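Polyhedrin (Orgyia pseudotsugata cypovirus 5, PDB 5A8U) forms the crystalline matrix of the viral occlusion bodies (polyhedra), which shelter the virus outside its host until insect larvae eat them. Local coordinates at residues Gly41-Ala55 with Ser216-Glu230. Sequence-based numbering, arbitrary orientation.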
loop_
_atom_site.group_PDB
_atom_site.type_symbol
_atom_site.label_atom_id
_atom_site.label_comp_id
_atom_site.label_asym_id
_atom_site.label_seq_id
_atom_site.Cartn_x
_atom_site.Cartn_y
_atom_site.Cartn_z
ATOM N N GLY A 41 -21.146 -13.572 -13.498
ATOM C CA GLY A 41 -22.015 -12.509 -13.012
ATOM C C GLY A 41 -21.449 -11.778 -11.804
ATOM O O GLY A 41 -21.936 -10.717 -11.434
ATOM N N VAL A 42 -20.437 -12.348 -11.154
ATOM C CA VAL A 42 -19.844 -11.693 -9.992
ATOM C C VAL A 42 -19.293 -10.315 -10.379
ATOM O O VAL A 42 -18.764 -10.127 -11.486
ATOM C CB VAL A 42 -18.718 -12.565 -9.373
ATOM C CG1 VAL A 42 -17.867 -11.758 -8.372
ATOM C CG2 VAL A 42 -19.318 -13.813 -8.727
ATOM N N VAL A 43 -19.451 -9.341 -9.481
ATOM C CA VAL A 43 -18.714 -8.086 -9.637
ATOM C C VAL A 43 -17.814 -7.894 -8.430
ATOM O O VAL A 43 -18.236 -8.131 -7.288
ATOM C CB VAL A 43 -19.632 -6.845 -9.890
ATOM C CG1 VAL A 43 -20.290 -6.936 -11.267
ATOM C CG2 VAL A 43 -20.679 -6.676 -8.787
ATOM N N GLN A 44 -16.562 -7.519 -8.685
ATOM C CA GLN A 44 -15.639 -7.232 -7.595
ATOM C C GLN A 44 -15.384 -5.743 -7.569
ATOM O O GLN A 44 -15.021 -5.152 -8.588
ATOM C CB GLN A 44 -14.317 -7.997 -7.748
ATOM C CG GLN A 44 -13.405 -7.830 -6.522
ATOM C CD GLN A 44 -12.225 -8.791 -6.519
ATOM O OE1 GLN A 44 -11.701 -9.117 -5.448
ATOM N NE2 GLN A 44 -11.795 -9.247 -7.705
ATOM N N VAL A 45 -15.554 -5.154 -6.389
ATOM C CA VAL A 45 -15.507 -3.711 -6.200
ATOM C C VAL A 45 -14.284 -3.311 -5.390
ATOM O O VAL A 45 -13.983 -3.913 -4.359
ATOM C CB VAL A 45 -16.748 -3.246 -5.419
ATOM C CG1 VAL A 45 -16.700 -1.719 -5.128
ATOM C CG2 VAL A 45 -18.034 -3.655 -6.183
ATOM N N TYR A 46 -13.589 -2.289 -5.868
ATOM C CA TYR A 46 -12.573 -1.601 -5.088
ATOM C C TYR A 46 -12.909 -0.126 -5.124
ATOM O O TYR A 46 -13.075 0.442 -6.201
ATOM C CB TYR A 46 -11.189 -1.794 -5.719
ATOM C CG TYR A 46 -10.672 -3.216 -5.662
ATOM C CD1 TYR A 46 -9.989 -3.677 -4.537
ATOM C CD2 TYR A 46 -10.878 -4.091 -6.722
ATOM C CE1 TYR A 46 -9.515 -4.991 -4.484
ATOM C CE2 TYR A 46 -10.413 -5.386 -6.677
ATOM C CZ TYR A 46 -9.749 -5.833 -5.553
ATOM O OH TYR A 46 -9.271 -7.125 -5.506
ATOM N N ASN A 47 -13.020 0.487 -3.946
ATOM C CA ASN A 47 -13.375 1.894 -3.799
ATOM C C ASN A 47 -12.329 2.651 -2.972
ATOM O O ASN A 47 -12.113 2.348 -1.803
ATOM C CB ASN A 47 -14.790 2.027 -3.201
ATOM C CG ASN A 47 -15.115 3.446 -2.743
ATOM O OD1 ASN A 47 -15.269 3.697 -1.553
ATOM N ND2 ASN A 47 -15.195 4.382 -3.690
ATOM N N TRP A 48 -11.655 3.598 -3.617
ATOM C CA TRP A 48 -10.690 4.490 -2.960
ATOM C C TRP A 48 -11.312 5.873 -2.707
ATOM O O TRP A 48 -12.110 6.353 -3.507
ATOM C CB TRP A 48 -9.464 4.687 -3.847
ATOM C CG TRP A 48 -8.596 3.490 -4.116
ATOM C CD1 TRP A 48 -7.404 3.187 -3.514
ATOM C CD2 TRP A 48 -8.799 2.491 -5.126
ATOM N NE1 TRP A 48 -6.869 2.043 -4.070
ATOM C CE2 TRP A 48 -7.713 1.595 -5.053
ATOM C CE3 TRP A 48 -9.807 2.254 -6.064
ATOM C CZ2 TRP A 48 -7.607 0.484 -5.895
ATOM C CZ3 TRP A 48 -9.695 1.153 -6.903
ATOM C CH2 TRP A 48 -8.605 0.284 -6.812
ATOM N N GLN A 49 -10.930 6.522 -1.604
ATOM C CA GLN A 49 -11.392 7.874 -1.321
ATOM C C GLN A 49 -10.180 8.744 -1.025
ATOM O O GLN A 49 -9.127 8.241 -0.637
ATOM C CB GLN A 49 -12.296 7.893 -0.084
ATOM C CG GLN A 49 -13.496 6.989 -0.141
ATOM C CD GLN A 49 -14.297 7.034 1.146
ATOM O OE1 GLN A 49 -14.762 8.105 1.565
ATOM N NE2 GLN A 49 -14.450 5.873 1.792
ATOM N N GLY A 50 -10.324 10.052 -1.203
ATOM C CA GLY A 50 -9.245 10.972 -0.876
ATOM C C GLY A 50 -9.762 12.397 -0.950
ATOM O O GLY A 50 -10.913 12.616 -1.281
ATOM N N THR A 51 -8.911 13.363 -0.633
ATOM C CA THR A 51 -9.329 14.753 -0.628
ATOM C C THR A 51 -8.740 15.514 -1.814
ATOM O O THR A 51 -9.468 16.182 -2.527
ATOM C CB THR A 51 -8.907 15.424 0.672
ATOM O OG1 THR A 51 -7.550 15.051 0.970
ATOM C CG2 THR A 51 -9.820 14.977 1.801
ATOM N N GLU A 52 -7.433 15.390 -2.036
ATOM C CA GLU A 52 -6.746 16.178 -3.063
ATOM C C GLU A 52 -6.290 15.310 -4.221
ATOM O O GLU A 52 -6.217 15.751 -5.369
ATOM C CB GLU A 52 -5.491 16.833 -2.457
ATOM C CG GLU A 52 -5.771 17.898 -1.402
ATOM C CD GLU A 52 -6.183 19.246 -1.962
ATOM O OE1 GLU A 52 -6.163 19.466 -3.200
ATOM O OE2 GLU A 52 -6.516 20.116 -1.132
ATOM N N VAL A 53 -5.931 14.077 -3.898
ATOM C CA VAL A 53 -5.393 13.177 -4.890
ATOM C C VAL A 53 -5.834 11.766 -4.538
ATOM O O VAL A 53 -5.921 11.374 -3.365
ATOM C CB VAL A 53 -3.864 13.271 -4.935
ATOM C CG1 VAL A 53 -3.268 12.829 -3.612
ATOM C CG2 VAL A 53 -3.297 12.443 -6.085
ATOM N N ILE A 54 -6.164 11.012 -5.563
ATOM C CA ILE A 54 -6.485 9.623 -5.349
ATOM C C ILE A 54 -5.735 8.814 -6.401
ATOM O O ILE A 54 -5.892 9.037 -7.594
ATOM C CB ILE A 54 -7.997 9.427 -5.394
ATOM C CG1 ILE A 54 -8.376 8.029 -4.942
ATOM C CG2 ILE A 54 -8.514 9.669 -6.761
ATOM C CD1 ILE A 54 -9.856 7.926 -4.680
ATOM N N ALA A 55 -4.907 7.885 -5.933
ATOM C CA ALA A 55 -3.984 7.163 -6.786
ATOM C C ALA A 55 -3.964 5.732 -6.291
ATOM O O ALA A 55 -4.153 5.476 -5.104
ATOM C CB ALA A 55 -2.586 7.765 -6.680
ATOM N N SER A 216 -2.449 12.352 2.834
ATOM C CA SER A 216 -3.785 12.020 2.332
ATOM C C SER A 216 -3.763 10.897 1.291
ATOM O O SER A 216 -4.785 10.283 1.007
ATOM C CB SER A 216 -4.436 13.264 1.728
ATOM O OG SER A 216 -3.874 13.548 0.456
ATOM N N LEU A 217 -2.600 10.650 0.700
ATOM C CA LEU A 217 -2.477 9.634 -0.355
ATOM C C LEU A 217 -2.873 8.233 0.142
ATOM O O LEU A 217 -3.399 7.427 -0.630
ATOM C CB LEU A 217 -1.038 9.610 -0.910
ATOM C CG LEU A 217 -0.781 8.736 -2.138
ATOM C CD1 LEU A 217 -1.490 9.324 -3.361
ATOM C CD2 LEU A 217 0.710 8.591 -2.424
ATOM N N ILE A 218 -2.639 7.958 1.428
ATOM C CA ILE A 218 -2.865 6.621 1.962
ATOM C C ILE A 218 -3.603 6.572 3.293
ATOM O O ILE A 218 -3.616 5.533 3.933
ATOM C CB ILE A 218 -1.524 5.810 2.087
ATOM C CG1 ILE A 218 -0.579 6.426 3.125
ATOM C CG2 ILE A 218 -0.827 5.717 0.738
ATOM C CD1 ILE A 218 0.697 5.615 3.297
ATOM N N SER A 219 -4.205 7.684 3.716
ATOM C CA SER A 219 -4.846 7.724 5.034
ATOM C C SER A 219 -6.368 7.515 4.993
ATOM O O SER A 219 -7.081 7.851 5.955
ATOM C CB SER A 219 -4.516 9.033 5.757
ATOM O OG SER A 219 -5.033 10.139 5.029
ATOM N N PHE A 220 -6.861 6.961 3.889
ATOM C CA PHE A 220 -8.278 6.607 3.795
ATOM C C PHE A 220 -8.375 5.161 3.404
ATOM O O PHE A 220 -7.738 4.744 2.434
ATOM C CB PHE A 220 -8.992 7.491 2.765
ATOM C CG PHE A 220 -8.962 8.949 3.113
ATOM C CD1 PHE A 220 -9.903 9.483 3.975
ATOM C CD2 PHE A 220 -7.960 9.787 2.614
ATOM C CE1 PHE A 220 -9.865 10.849 4.320
ATOM C CE2 PHE A 220 -7.928 11.140 2.941
ATOM C CZ PHE A 220 -8.875 11.665 3.797
ATOM N N PRO A 221 -9.167 4.377 4.147
ATOM C CA PRO A 221 -9.232 2.938 3.854
ATOM C C PRO A 221 -9.817 2.697 2.472
ATOM O O PRO A 221 -10.677 3.458 2.025
ATOM C CB PRO A 221 -10.182 2.402 4.939
ATOM C CG PRO A 221 -11.028 3.583 5.322
ATOM C CD PRO A 221 -10.094 4.766 5.230
ATOM N N THR A 222 -9.331 1.657 1.798
ATOM C CA THR A 222 -9.902 1.222 0.522
ATOM C C THR A 222 -10.936 0.131 0.769
ATOM O O THR A 222 -10.622 -0.916 1.331
ATOM C CB THR A 222 -8.805 0.675 -0.416
ATOM O OG1 THR A 222 -7.775 1.659 -0.556
ATOM C CG2 THR A 222 -9.384 0.327 -1.804
ATOM N N PHE A 223 -12.168 0.381 0.353
ATOM C CA PHE A 223 -13.231 -0.597 0.507
ATOM C C PHE A 223 -13.146 -1.629 -0.611
ATOM O O PHE A 223 -12.911 -1.291 -1.776
ATOM C CB PHE A 223 -14.598 0.075 0.456
ATOM C CG PHE A 223 -15.732 -0.899 0.322
ATOM C CD1 PHE A 223 -16.275 -1.505 1.446
ATOM C CD2 PHE A 223 -16.213 -1.260 -0.932
ATOM C CE1 PHE A 223 -17.306 -2.439 1.318
ATOM C CE2 PHE A 223 -17.244 -2.181 -1.061
ATOM C CZ PHE A 223 -17.791 -2.765 0.062
ATOM N N SER A 224 -13.352 -2.894 -0.264
ATOM C CA SER A 224 -13.444 -3.887 -1.307
ATOM C C SER A 224 -14.343 -5.039 -0.901
ATOM O O SER A 224 -14.311 -5.497 0.243
ATOM C CB SER A 224 -12.054 -4.427 -1.648
ATOM O OG SER A 224 -12.152 -5.353 -2.718
ATOM N N THR A 225 -15.136 -5.514 -1.849
ATOM C CA THR A 225 -15.855 -6.773 -1.654
ATOM C C THR A 225 -16.205 -7.327 -3.019
ATOM O O THR A 225 -16.012 -6.655 -4.035
ATOM C CB THR A 225 -17.156 -6.606 -0.818
ATOM O OG1 THR A 225 -17.603 -7.905 -0.394
ATOM C CG2 THR A 225 -18.255 -5.939 -1.632
ATOM N N ALA A 226 -16.701 -8.558 -3.043
ATOM C CA ALA A 226 -17.276 -9.093 -4.268
ATOM C C ALA A 226 -18.729 -9.429 -3.999
ATOM O O ALA A 226 -19.069 -9.919 -2.918
ATOM C CB ALA A 226 -16.523 -10.328 -4.729
ATOM N N TYR A 227 -19.573 -9.149 -4.986
ATOM C CA TYR A 227 -21.007 -9.392 -4.900
ATOM C C TYR A 227 -21.423 -10.416 -5.949
ATOM O O TYR A 227 -20.858 -10.463 -7.046
ATOM C CB TYR A 227 -21.795 -8.094 -5.137
ATOM C CG TYR A 227 -21.863 -7.206 -3.926
ATOM C CD1 TYR A 227 -22.669 -7.558 -2.851
ATOM C CD2 TYR A 227 -21.127 -6.035 -3.847
ATOM C CE1 TYR A 227 -22.743 -6.769 -1.704
ATOM C CE2 TYR A 227 -21.197 -5.223 -2.704
ATOM C CZ TYR A 227 -22.006 -5.605 -1.637
ATOM O OH TYR A 227 -22.097 -4.841 -0.485
ATOM N N VAL A 228 -22.434 -11.214 -5.609
ATOM C CA VAL A 228 -22.937 -12.253 -6.508
ATOM C C VAL A 228 -23.398 -11.702 -7.873
ATOM O O VAL A 228 -23.212 -12.345 -8.909
ATOM C CB VAL A 228 -24.069 -13.072 -5.831
ATOM C CG1 VAL A 228 -25.293 -12.195 -5.580
ATOM C CG2 VAL A 228 -24.419 -14.301 -6.681
ATOM N N ASN A 229 -23.994 -10.518 -7.870
ATOM C CA ASN A 229 -24.309 -9.844 -9.123
ATOM C C ASN A 229 -24.386 -8.346 -8.963
ATOM O O ASN A 229 -24.354 -7.826 -7.839
ATOM C CB ASN A 229 -25.559 -10.418 -9.819
ATOM C CG ASN A 229 -26.861 -10.154 -9.078
ATOM O OD1 ASN A 229 -26.955 -9.288 -8.209
ATOM N ND2 ASN A 229 -27.904 -10.878 -9.473
ATOM N N GLU A 230 -24.479 -7.659 -10.095
ATOM C CA GLU A 230 -24.538 -6.211 -10.099
ATOM C C GLU A 230 -25.774 -5.702 -9.359
ATOM O O GLU A 230 -25.720 -4.679 -8.687
ATOM C CB GLU A 230 -24.517 -5.724 -11.554
ATOM C CG GLU A 230 -24.930 -4.286 -11.778
ATOM C CD GLU A 230 -24.802 -3.919 -13.243
ATOM O OE1 GLU A 230 -25.765 -4.142 -14.007
ATOM O OE2 GLU A 230 -23.707 -3.469 -13.626
HETATM O O HOH W 1 -23.797 -9.170 -12.620
HETATM O O HOH W 2 -13.411 3.582 0.770
HETATM O O HOH W 3 -8.834 4.698 -0.302
HETATM O O HOH W 4 -6.377 8.563 -0.498
HETATM O O HOH W 5 -6.032 12.867 -1.166
HETATM O O HOH W 6 -4.902 7.380 -2.897
#
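Val43 to Asn47 pair with Phe223 to Tyr227 as antiparallel neighbours at one margin of the chain's six-stranded sheet. Strand 223-227 is one of the two edge strands within this chain, and strand 30-37 flanks 43-50 on its other side. Val43, Val45 and Asn47 face Tyr227, Thr225 and Phe223 in hydrogen-bonded pairs. The bond from Val45 N to Thr225 O is 2.8 Å long and almost straight, at 175°.

Val45 O takes two donors, Thr225 N at 3.2 Å from Val45 O and Ser224 OG at 2.8 Å from Val45 O. Ser224 also lays this hydroxyl over one face of the Tyr46 ring, because chi1 of -177° turns OG away from the backbone N; Ser224 OG lies 3.2 Å from Tyr46 CE1. Asn70 is a further partner of Ser224 OG. On the sheet face opposite Tyr46 and Ser224, Val45 CG1 meets the edge of the Phe223 ring. Val43 and Tyr227 both pack on Ala233 of helix 230-241.

Beyond Phe223 the direct pairing gives way to water. Thr222 CG2 makes a CH-pi contact over the five-membered ring of Trp48, 3.7 Å from its centroid. One water accepts from Gln49 N and donates to Phe220 O. Another lies 2.8 Å from both Gln49 O and Ser216 O, between the two backbones. Further on, Leu217 CD1 packs against Val53 CG1 and Ala55 CB, 3.8 Å from the latter.

Ser224 O and Thr222 O bond to Gln61 and Asn59 of the second subunit. The chemistry thus implies a margin zipped directly from 43-47 to 223-227, with one water linking Gly41 O to Glu230 N and several bridging the 216-222 end, while the edge strand also serves the trimer interface.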